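Local coordinates for protein extracellular ligand-binding receptor (Desulfitobacterium hafniense, PDB 4Q6B) that binds leucine and probably serves as the substrate-binding component of an ABC transporter for amino acids, at residues G141-V146 and G197-F202. Numbering follows the deposited sequence.
Sequences GHERMV and GMDGIF
Asp-199 of segment 197-202 reaches across to His-142, Glu-143 and Arg-144, where two neighbouring parallel strands enter the sheet of one lobe of this periplasmic binding protein. Its carboxylate receives two successive backbone amides of the incoming chain: OD1 takes Glu-143 N on the syn side at 2.8 Å and Arg-144 N, at 3.1 Å, from above the carboxylate plane. A chi1 of 59°, which sets CG between the backbone N and carbonyl carbon, brings the acid across to these amides. The other oxygen, OD2, accepts from His-142 ND1 at 3.0 Å; this bond is bent, 145° at the hydrogen, and meets the carboxylate from above, ring and carboxylate planes standing 78° apart. With an alanine here, the amides of Glu-143 and Arg-144 would probably lose their common acceptor OD1, and the His-142 imidazole, without OD2, would be freer to turn. In return, Asp-199 N donates to Arg-144 O (2.8 Å). Arg-144 lays CB, CG and CD over Gly-197 O, then bends at chi3 so that NH1 hydrogen-bonds to Phe-196 O. Selenomethionine Met-145 crosses the Asp-199 side chain at about a right angle, and its CE ends 4.2 Å from Phe-202 CB. On the sheet face bearing Val-146 and Ile-201, Trp-193 of helix 183-195 touches both residues and also selenomethionine Met-198, whose SE lies 3.7 Å from Val-146 CG2. Further along, Val-146 hydrogen-bonds to both neighbours of Ile-201: its N donates to Gly-200 O, and its O accepts from Phe-202 N at 2.9 Å.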
loop_
_atom_site.group_PDB
_atom_site.type_symbol
_atom_site.label_atom_id
_atom_site.label_comp_id
_atom_site.label_asym_id
_atom_site.label_seq_id
_atom_site.Cartn_x
_atom_site.Cartn_y
_atom_site.Cartn_z
ATOM N N GLY A 141 -8.336 -14.793 -19.598
ATOM C CA GLY A 141 -9.341 -14.841 -20.665
ATOM C C GLY A 141 -10.316 -13.662 -20.636
ATOM O O GLY A 141 -11.331 -13.697 -21.339
ATOM N N HIS A 142 -10.033 -12.630 -19.854
ATOM C CA HIS A 142 -10.870 -11.448 -19.918
ATOM C C HIS A 142 -10.645 -10.679 -21.198
ATOM O O HIS A 142 -9.521 -10.533 -21.640
ATOM C CB HIS A 142 -10.650 -10.565 -18.710
ATOM C CG HIS A 142 -11.157 -11.178 -17.454
ATOM N ND1 HIS A 142 -12.427 -10.948 -16.980
ATOM C CD2 HIS A 142 -10.594 -12.067 -16.609
ATOM C CE1 HIS A 142 -12.612 -11.649 -15.880
ATOM N NE2 HIS A 142 -11.511 -12.328 -15.627
ATOM N N GLU A 143 -11.734 -10.196 -21.785
ATOM C CA GLU A 143 -11.660 -9.411 -23.017
ATOM C C GLU A 143 -12.452 -8.111 -23.003
ATOM O O GLU A 143 -12.122 -7.183 -23.748
ATOM C CB GLU A 143 -12.151 -10.241 -24.218
ATOM C CG GLU A 143 -11.412 -11.568 -24.354
ATOM C CD GLU A 143 -11.505 -12.185 -25.733
ATOM O OE1 GLU A 143 -12.315 -11.729 -26.550
ATOM O OE2 GLU A 143 -10.740 -13.135 -25.989
ATOM N N ARG A 144 -13.574 -8.080 -22.264
ATOM C CA ARG A 144 -14.511 -6.941 -22.272
ATOM C C ARG A 144 -14.878 -6.633 -20.817
ATOM O O ARG A 144 -15.541 -7.431 -20.180
ATOM C CB ARG A 144 -15.780 -7.291 -23.056
ATOM C CG ARG A 144 -15.524 -7.793 -24.487
ATOM C CD ARG A 144 -16.710 -7.623 -25.463
ATOM N NE ARG A 144 -16.295 -6.620 -26.450
ATOM C CZ ARG A 144 -17.031 -5.617 -26.922
ATOM N NH1 ARG A 144 -18.306 -5.455 -26.564
ATOM N NH2 ARG A 144 -16.483 -4.772 -27.788
HETATM N N MSE A 145 -14.418 -5.510 -20.268
HETATM C CA MSE A 145 -14.601 -5.285 -18.835
HETATM C C MSE A 145 -15.272 -3.928 -18.572
HETATM O O MSE A 145 -15.299 -3.024 -19.436
HETATM C CB MSE A 145 -13.253 -5.376 -18.094
HETATM C CG MSE A 145 -12.697 -6.821 -18.053
HETATM SE SE MSE A 145 -11.113 -6.884 -17.000
HETATM C CE MSE A 145 -11.910 -6.507 -15.233
ATOM N N VAL A 146 -15.806 -3.781 -17.359
ATOM C CA VAL A 146 -16.424 -2.518 -16.908
ATOM C C VAL A 146 -15.590 -1.934 -15.769
ATOM O O VAL A 146 -15.035 -2.677 -14.982
ATOM C CB VAL A 146 -17.883 -2.748 -16.412
ATOM C CG1 VAL A 146 -18.454 -1.527 -15.660
ATOM C CG2 VAL A 146 -18.825 -3.050 -17.602
ATOM N N GLY A 197 -21.363 -7.778 -23.656
ATOM C CA GLY A 197 -20.527 -8.954 -23.507
ATOM C C GLY A 197 -19.557 -8.880 -22.353
ATOM O O GLY A 197 -18.495 -9.493 -22.408
HETATM N N MSE A 198 -19.935 -8.154 -21.300
HETATM C CA MSE A 198 -19.075 -7.986 -20.143
HETATM C C MSE A 198 -18.628 -9.275 -19.517
HETATM O O MSE A 198 -19.436 -10.182 -19.330
HETATM C CB MSE A 198 -19.780 -7.179 -19.036
HETATM C CG MSE A 198 -18.994 -7.148 -17.718
HETATM SE SE MSE A 198 -20.061 -6.246 -16.297
HETATM C CE MSE A 198 -21.472 -7.585 -16.061
ATOM N N ASP A 199 -17.339 -9.347 -19.146
ATOM C CA ASP A 199 -16.844 -10.553 -18.467
ATOM C C ASP A 199 -16.145 -10.285 -17.147
ATOM O O ASP A 199 -15.622 -11.206 -16.517
ATOM C CB ASP A 199 -15.955 -11.402 -19.401
ATOM C CG ASP A 199 -14.752 -10.651 -19.929
ATOM O OD1 ASP A 199 -14.399 -10.867 -21.126
ATOM O OD2 ASP A 199 -14.113 -9.877 -19.176
ATOM N N GLY A 200 -16.117 -9.032 -16.712
ATOM C CA GLY A 200 -15.504 -8.714 -15.432
ATOM C C GLY A 200 -15.672 -7.254 -15.118
ATOM O O GLY A 200 -15.859 -6.431 -16.029
ATOM N N ILE A 201 -15.571 -6.924 -13.833
ATOM C CA ILE A 201 -15.614 -5.536 -13.359
ATOM C C ILE A 201 -14.385 -5.208 -12.528
ATOM O O ILE A 201 -14.057 -5.944 -11.565
ATOM C CB ILE A 201 -16.871 -5.274 -12.506
ATOM C CG1 ILE A 201 -18.106 -5.521 -13.335
ATOM C CG2 ILE A 201 -16.902 -3.818 -12.028
ATOM C CD1 ILE A 201 -19.431 -5.637 -12.516
ATOM N N PHE A 202 -13.718 -4.110 -12.888
ATOM C CA PHE A 202 -12.652 -3.566 -12.062
ATOM C C PHE A 202 -13.212 -2.403 -11.236
ATOM O O PHE A 202 -13.760 -1.443 -11.766
ATOM C CB PHE A 202 -11.522 -3.063 -12.928
ATOM C CG PHE A 202 -10.384 -2.514 -12.138
ATOM C CD1 PHE A 202 -9.673 -3.310 -11.282
ATOM C CD2 PHE A 202 -10.093 -1.159 -12.199
ATOM C CE1 PHE A 202 -8.636 -2.784 -10.509
ATOM C CE2 PHE A 202 -9.045 -0.618 -11.441
ATOM C CZ PHE A 202 -8.323 -1.436 -10.590
#